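Local coordinates for protein phosphonomutase (Burkholderia cenocepacia J2315, PDB 4MG4) that belongs to the phosphoenolpyruvate phosphomutase family and folds as a closed barrel of eight parallel strands wrapped by helices, at residues L228-L231 and A232-V236; N11-K14 and G15-R19; G53-S56 and V57-N61. One frame throughout, in Å; residues are numbered along the deposited sequence.

Contact 1 (L228-L231 and A232-V236)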
loop_
_atom_site.group_PDB
_atom_site.type_symbol
_atom_site.label_atom_id
_atom_site.label_comp_id
_atom_site.label_asym_id
_atom_site.label_seq_id
_atom_site.Cartn_x
_atom_site.Cartn_y
_atom_site.Cartn_z
ATOM N N LEU A 228 2.893 -25.670 7.974
ATOM C CA LEU A 228 4.260 -25.522 7.489
ATOM C C LEU A 228 5.110 -26.739 7.818
ATOM O O LEU A 228 5.886 -27.209 6.994
ATOM C CB LEU A 228 4.986 -24.291 8.067
ATOM C CG LEU A 228 6.402 -24.181 7.463
ATOM C CD1 LEU A 228 6.850 -22.779 7.014
ATOM C CD2 LEU A 228 7.470 -24.811 8.341
ATOM N N ALA A 229 5.008 -27.225 9.063
ATOM C CA ALA A 229 5.812 -28.378 9.461
ATOM C C ALA A 229 5.435 -29.618 8.633
ATOM O O ALA A 229 6.291 -30.447 8.304
ATOM C CB ALA A 229 5.635 -28.650 10.944
ATOM N N GLU A 230 4.147 -29.794 8.357
ATOM C CA GLU A 230 3.713 -30.914 7.531
ATOM C C GLU A 230 4.257 -30.799 6.119
ATOM O O GLU A 230 4.826 -31.715 5.595
ATOM C CB GLU A 230 2.183 -31.016 7.470
ATOM C CG GLU A 230 1.637 -31.479 8.815
ATOM C CD GLU A 230 0.131 -31.591 8.885
ATOM O OE1 GLU A 230 -0.519 -30.642 8.391
ATOM O OE2 GLU A 230 -0.383 -32.635 9.434
ATOM N N LEU A 231 4.055 -29.648 5.517
ATOM C CA LEU A 231 4.629 -29.424 4.171
ATOM C C LEU A 231 6.147 -29.698 4.085
ATOM O O LEU A 231 6.645 -30.388 3.146
ATOM C CB LEU A 231 4.296 -28.005 3.713
ATOM C CG LEU A 231 2.824 -27.759 3.474
ATOM C CD1 LEU A 231 2.613 -26.289 3.121
ATOM C CD2 LEU A 231 2.257 -28.661 2.383
ATOM N N ALA A 232 6.907 -29.223 5.068
ATOM C CA ALA A 232 8.328 -29.490 5.153
ATOM C C ALA A 232 8.617 -30.996 5.183
ATOM O O ALA A 232 9.475 -31.500 4.474
ATOM C CB ALA A 232 8.965 -28.842 6.398
ATOM N N GLU A 233 7.875 -31.734 6.019
ATOM C CA GLU A 233 8.023 -33.154 6.092
ATOM C C GLU A 233 7.677 -33.901 4.800
ATOM O O GLU A 233 8.269 -34.949 4.554
ATOM C CB GLU A 233 7.247 -33.722 7.333
ATOM C CG GLU A 233 7.517 -35.196 7.625
ATOM C CD GLU A 233 6.610 -36.215 6.936
ATOM O OE1 GLU A 233 5.385 -35.986 6.811
ATOM O OE2 GLU A 233 7.119 -37.209 6.474
ATOM N N TYR A 234 6.795 -33.346 3.949
ATOM C CA TYR A 234 6.494 -33.912 2.650
ATOM C C TYR A 234 7.611 -33.690 1.655
ATOM O O TYR A 234 7.570 -34.278 0.585
ATOM C CB TYR A 234 5.203 -33.315 2.020
ATOM C CG TYR A 234 3.943 -33.382 2.854
ATOM C CD1 TYR A 234 3.786 -34.333 3.878
ATOM C CD2 TYR A 234 2.935 -32.450 2.674
ATOM C CE1 TYR A 234 2.631 -34.341 4.662
ATOM C CE2 TYR A 234 1.783 -32.459 3.448
ATOM C CZ TYR A 234 1.641 -33.405 4.437
ATOM O OH TYR A 234 0.464 -33.364 5.214
ATOM N N GLY A 235 8.552 -32.823 1.972
ATOM C CA GLY A 235 9.725 -32.569 1.108
ATOM C C GLY A 235 9.647 -31.288 0.275
ATOM O O GLY A 235 10.436 -31.091 -0.636
ATOM N N VAL A 236 8.710 -30.400 0.614
ATOM C CA VAL A 236 8.561 -29.117 -0.095
ATOM C C VAL A 236 9.773 -28.230 0.191
ATOM O O VAL A 236 10.336 -28.324 1.270
ATOM C CB VAL A 236 7.259 -28.485 0.377
ATOM C CG1 VAL A 236 7.100 -27.059 0.088
ATOM C CG2 VAL A 236 6.078 -29.324 -0.146
#

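Contact 2 (N11-K14 and G15-R19)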
loop_
_atom_site.group_PDB
_atom_site.type_symbol
_atom_site.label_atom_id
_atom_site.label_comp_id
_atom_site.label_asym_id
_atom_site.label_seq_id
_atom_site.Cartn_x
_atom_site.Cartn_y
_atom_site.Cartn_z
ATOM N N ASN A 11 23.822 -8.057 -6.946
ATOM C CA ASN A 11 22.655 -8.845 -7.267
ATOM C C ASN A 11 22.999 -10.307 -7.438
ATOM O O ASN A 11 22.212 -11.165 -7.088
ATOM C CB ASN A 11 21.925 -8.250 -8.451
ATOM C CG ASN A 11 21.343 -6.885 -8.111
ATOM O OD1 ASN A 11 21.156 -6.561 -6.928
ATOM N ND2 ASN A 11 21.110 -6.062 -9.117
ATOM N N ASN A 12 24.198 -10.630 -7.907
ATOM C CA ASN A 12 24.510 -12.071 -7.973
ATOM C C ASN A 12 24.610 -12.782 -6.639
ATOM O O ASN A 12 24.193 -13.933 -6.538
ATOM C CB ASN A 12 25.715 -12.358 -8.844
ATOM C CG ASN A 12 25.334 -12.315 -10.295
ATOM O OD1 ASN A 12 24.134 -12.368 -10.607
ATOM N ND2 ASN A 12 26.306 -12.129 -11.178
ATOM N N GLU A 13 25.179 -12.096 -5.648
ATOM C CA GLU A 13 25.203 -12.613 -4.285
ATOM C C GLU A 13 23.776 -12.757 -3.749
ATOM O O GLU A 13 23.480 -13.786 -3.131
ATOM C CB GLU A 13 26.039 -11.720 -3.373
ATOM C CG GLU A 13 26.293 -12.311 -1.998
ATOM C CD GLU A 13 27.403 -11.593 -1.210
ATOM O OE1 GLU A 13 27.625 -11.979 -0.047
ATOM O OE2 GLU A 13 28.045 -10.649 -1.733
ATOM N N LYS A 14 22.904 -11.767 -3.983
ATOM C CA LYS A 14 21.492 -11.870 -3.523
ATOM C C LYS A 14 20.804 -13.063 -4.217
ATOM O O LYS A 14 20.018 -13.792 -3.586
ATOM C CB LYS A 14 20.678 -10.596 -3.788
ATOM C CG LYS A 14 20.983 -9.387 -2.873
ATOM C CD LYS A 14 20.145 -8.198 -3.334
ATOM C CE LYS A 14 20.500 -6.867 -2.699
ATOM N NZ LYS A 14 19.627 -5.875 -3.403
ATOM N N GLY A 15 21.078 -13.205 -5.502
ATOM C CA GLY A 15 20.575 -14.329 -6.296
ATOM C C GLY A 15 21.059 -15.676 -5.748
ATOM O O GLY A 15 20.273 -16.670 -5.676
ATOM N N ALA A 16 22.349 -15.754 -5.412
ATOM C CA ALA A 16 22.918 -16.986 -4.842
ATOM C C ALA A 16 22.266 -17.327 -3.495
ATOM O O ALA A 16 21.954 -18.504 -3.241
ATOM C CB ALA A 16 24.449 -16.876 -4.692
ATOM N N ILE A 17 22.057 -16.315 -2.647
ATOM C CA ILE A 17 21.422 -16.501 -1.344
ATOM C C ILE A 17 20.005 -17.053 -1.575
ATOM O O ILE A 17 19.608 -18.053 -1.011
ATOM C CB ILE A 17 21.374 -15.194 -0.534
ATOM C CG1 ILE A 17 22.790 -14.778 -0.097
ATOM C CG2 ILE A 17 20.434 -15.297 0.665
ATOM C CD1 ILE A 17 22.916 -13.380 0.515
ATOM N N PHE A 18 19.252 -16.383 -2.430
ATOM C CA PHE A 18 17.873 -16.824 -2.740
ATOM C C PHE A 18 17.816 -18.280 -3.231
ATOM O O PHE A 18 17.055 -19.092 -2.727
ATOM C CB PHE A 18 17.241 -15.873 -3.749
ATOM C CG PHE A 18 15.768 -16.113 -3.992
ATOM C CD1 PHE A 18 14.819 -15.788 -3.011
ATOM C CD2 PHE A 18 15.334 -16.644 -5.158
ATOM C CE1 PHE A 18 13.478 -15.957 -3.257
ATOM C CE2 PHE A 18 13.978 -16.811 -5.427
ATOM C CZ PHE A 18 13.039 -16.478 -4.454
ATOM N N ARG A 19 18.662 -18.618 -4.179
ATOM C CA ARG A 19 18.725 -20.000 -4.686
ATOM C C ARG A 19 19.007 -21.013 -3.564
ATOM O O ARG A 19 18.361 -22.074 -3.479
ATOM C CB ARG A 19 19.821 -20.060 -5.762
ATOM C CG ARG A 19 19.881 -21.411 -6.454
ATOM C CD ARG A 19 20.967 -21.464 -7.518
ATOM N NE ARG A 19 20.677 -20.489 -8.542
ATOM C CZ ARG A 19 19.798 -20.641 -9.526
ATOM N NH1 ARG A 19 19.110 -21.732 -9.681
ATOM N NH2 ARG A 19 19.588 -19.625 -10.381
#

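Contact 3 (G53-S56 and V57-N61)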
loop_
_atom_site.group_PDB
_atom_site.type_symbol
_atom_site.label_atom_id
_atom_site.label_comp_id
_atom_site.label_asym_id
_atom_site.label_seq_id
_atom_site.Cartn_x
_atom_site.Cartn_y
_atom_site.Cartn_z
ATOM N N GLY A 53 3.603 -10.172 -4.997
ATOM C CA GLY A 53 2.500 -10.956 -5.505
ATOM C C GLY A 53 1.703 -10.051 -6.438
ATOM O O GLY A 53 1.357 -8.930 -6.083
ATOM N N SER A 54 1.327 -10.576 -7.574
ATOM C CA SER A 54 0.652 -9.763 -8.571
ATOM C C SER A 54 -0.702 -9.300 -8.054
ATOM O O SER A 54 -1.076 -8.140 -8.320
ATOM C CB SER A 54 0.533 -10.458 -9.908
ATOM O OG SER A 54 -0.423 -11.506 -9.927
ATOM N N TRP A 55 -1.413 -10.172 -7.346
ATOM C CA TRP A 55 -2.765 -9.810 -6.890
ATOM C C TRP A 55 -2.709 -8.641 -5.902
ATOM O O TRP A 55 -3.455 -7.651 -6.056
ATOM C CB TRP A 55 -3.443 -11.018 -6.212
ATOM C CG TRP A 55 -4.909 -10.845 -6.061
ATOM C CD1 TRP A 55 -5.878 -11.274 -6.926
ATOM C CD2 TRP A 55 -5.592 -10.154 -5.004
ATOM N NE1 TRP A 55 -7.130 -10.902 -6.465
ATOM C CE2 TRP A 55 -6.978 -10.218 -5.287
ATOM C CE3 TRP A 55 -5.173 -9.505 -3.856
ATOM C CZ2 TRP A 55 -7.929 -9.671 -4.444
ATOM C CZ3 TRP A 55 -6.117 -8.957 -3.022
ATOM C CH2 TRP A 55 -7.477 -9.039 -3.322
ATOM N N SER A 56 -1.841 -8.775 -4.904
ATOM C CA SER A 56 -1.586 -7.738 -3.890
ATOM C C SER A 56 -1.141 -6.396 -4.471
ATOM O O SER A 56 -1.629 -5.322 -4.070
ATOM C CB SER A 56 -0.494 -8.234 -2.890
ATOM O OG SER A 56 -0.952 -9.333 -2.123
ATOM N N VAL A 57 -0.175 -6.421 -5.383
ATOM C CA VAL A 57 0.284 -5.214 -6.038
ATOM C C VAL A 57 -0.832 -4.555 -6.840
ATOM O O VAL A 57 -0.995 -3.340 -6.784
ATOM C CB VAL A 57 1.501 -5.438 -6.944
ATOM C CG1 VAL A 57 1.793 -4.189 -7.739
ATOM C CG2 VAL A 57 2.710 -5.820 -6.103
ATOM N N ALA A 58 -1.616 -5.352 -7.579
ATOM C CA ALA A 58 -2.720 -4.791 -8.330
ATOM C C ALA A 58 -3.769 -4.183 -7.412
ATOM O O ALA A 58 -4.205 -3.055 -7.639
ATOM C CB ALA A 58 -3.361 -5.849 -9.192
ATOM N N ALA A 59 -4.144 -4.890 -6.377
ATOM C CA ALA A 59 -5.136 -4.385 -5.426
ATOM C C ALA A 59 -4.709 -3.070 -4.767
ATOM O O ALA A 59 -5.462 -2.095 -4.742
ATOM C CB ALA A 59 -5.421 -5.432 -4.378
ATOM N N ALA A 60 -3.464 -3.034 -4.309
ATOM C CA ALA A 60 -2.898 -1.842 -3.665
ATOM C C ALA A 60 -2.944 -0.612 -4.588
ATOM O O ALA A 60 -3.198 0.525 -4.147
ATOM C CB ALA A 60 -1.484 -2.130 -3.195
ATOM N N ASN A 61 -2.804 -0.860 -5.884
ATOM C CA ASN A 61 -2.735 0.177 -6.905
ATOM C C ASN A 61 -4.083 0.403 -7.622
ATOM O O ASN A 61 -4.134 1.174 -8.570
ATOM C CB ASN A 61 -1.607 -0.102 -7.906
ATOM C CG ASN A 61 -0.239 0.191 -7.307
ATOM O OD1 ASN A 61 0.255 1.319 -7.362
ATOM N ND2 ASN A 61 0.325 -0.785 -6.660
#

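Contact 1 (L228-L231 and A232-V236)
A Schellman motif ends helix 228-234, the helical link of the beta-alpha-beta unit between strands 217-220 and 238-240, and Leu231 and Tyr234 meet in its last turn. The carbonyl of Leu231 is the hub: Val236 N donates to Leu231 O over 3.3 Å in a nearly straight bond (162°), while the bonds from Gly235 N and Tyr234 N to the same oxygen are weak and bent. Gly235 makes the reversal with a positive phi of 102°, a backbone shape that suits glycine. The ring of Tyr234 folds back along the helix, CG beside its own backbone N (chi1 -55°), and lays one face over Glu230 O, which stands 3.2 Å above the ring centre. Tyr234 OH then runs alongside Glu230, 3.7 Å from Glu230 CB, while Leu231 CD2 comes within 3.9 Å of Tyr234 CD2. Val236 and Leu231 both pack on Ile206 of helix 203-212. Glu230 OE1 takes a bond from Thr227 N, and Glu233 OE1 forms a salt bridge with Arg207. At the helix end Leu231 O thus has one good bond and two weak ones, and Ala232 O accepts from Gly235 N.

Contact 2 (N11-K14 and G15-R19)
Four backbone bonds, each from residue i+4 to residue i, tie Asn11-Lys14 to Gly15-Arg19 as successive turns of helix 11-20, which precedes the first strand of the TIM barrel and lies over the end where the barrel strands begin. The shortest are Gly15 N to Asn11 O and Ala16 N to Asn12 O, both 2.8 Å; Ile17 N to Glu13 O and Phe18 N to Lys14 O follow at 2.9 Å. The last of these is also the straightest, with an N-H...O angle of 168°. Polar side chains then reach beyond the helix. Asn12 uses both ends of its amide on the 152-154 loop, OD1 accepting from Asp154 N and ND2 donating to Gly152 O. Two turns further on, Arg19 makes salt bridges to Asp154 and Asp193, so two residues of this helix share Asp154, one through its backbone and the other through its carboxylate.

Between the two halves the side chains meet lightly, and most of their contacts are with backbone carbonyls. Ala16 CB sits 3.5 Å from Asn12 O on the face turned to Asp154. Phe18 sends its ring straight out from the helix, CG anti to the backbone N (chi1 -172°), leaving just its CB near Lys14 O; the ring goes on to pack against Pro88 and Ile117 and meets His22 edge-to-face. On the exposed side, Ile17 directs CG1 back along the helix, beside its own backbone N (chi1 -69°). That branch lies 3.3 Å from Glu13 O, and its terminal CD1 comes to 4.3 Å from Glu13 CG.

Contact 3 (G53-S56 and V57-N61)
From Val57 to Ala60 each backbone N-H returns to the carbonyl four residues earlier, making Gly53-Ser56 and Val57-Asn61 one short helix, 54-60, with Gly53 at its N-cap. The opening bond, Val57 N to Gly53 O, spans 3.0 Å and is nearly straight at 172°; Ala58 N to Ser54 O, Ala59 N to Trp55 O and Ala60 N to Ser56 O are each 2.9 Å. Asn61 is the first residue to leave helical angles, and it gives the C-terminal end an extra bond: its side-chain ND2 donates to Val57 O over 2.9 Å at 174°, with the acceptor lying in the amide plane. Asn61 N reaches the same oxygen at 3.2 Å from the opposite face of the carbonyl, so one acceptor holds both the backbone and the amide of Asn61.

Among the side chains, Trp55 and Ala59 make the apolar contact one turn apart. Trp55 sends CG anti to its backbone N (chi1 -164°), and the six-membered part of the indole reaches along the helix until CZ3 lies 3.8 Å from Ala59 CB, in an oblique approach. Val57 keeps CG2 back beside Gly53 O at 3.4 Å, and Ala60 CB rests 3.3 Å from Ser56 O.

The helix lies between helices 244-259 and 71-84. Trp55, Ser56 and Ala59 touch Tyr246 of the first, whereas Val57 packs on Met74 and Val77 of the second. Ser54 N donates to Asp92, at the end of strand 89-92. At the other end Ala60 packs on Asp35 and Asn61 on Arg80 of the second subunit, and the backbone of Ala60 hydrogen-bonds to it.

From the N terminus the chain passes contact 2, then contact 3, then contact 1, strictly in series: none nests in or crosses another, and each is a local helical contact that closes no long loop. Contact 2 lies at the N-terminal end of the barrel strands and ties its helix to the loop leading into strand 156-160. Contact 3, on the helix following strand 50-52, joins that strand's end to helices 71-84 and 244-259 and to the dimer partner. Contact 1, on the helix following strand 217-220, lies before the last strand, 238-240, and beside helix 203-212. Their centres stand about 24 to 28 Å apart, without touching.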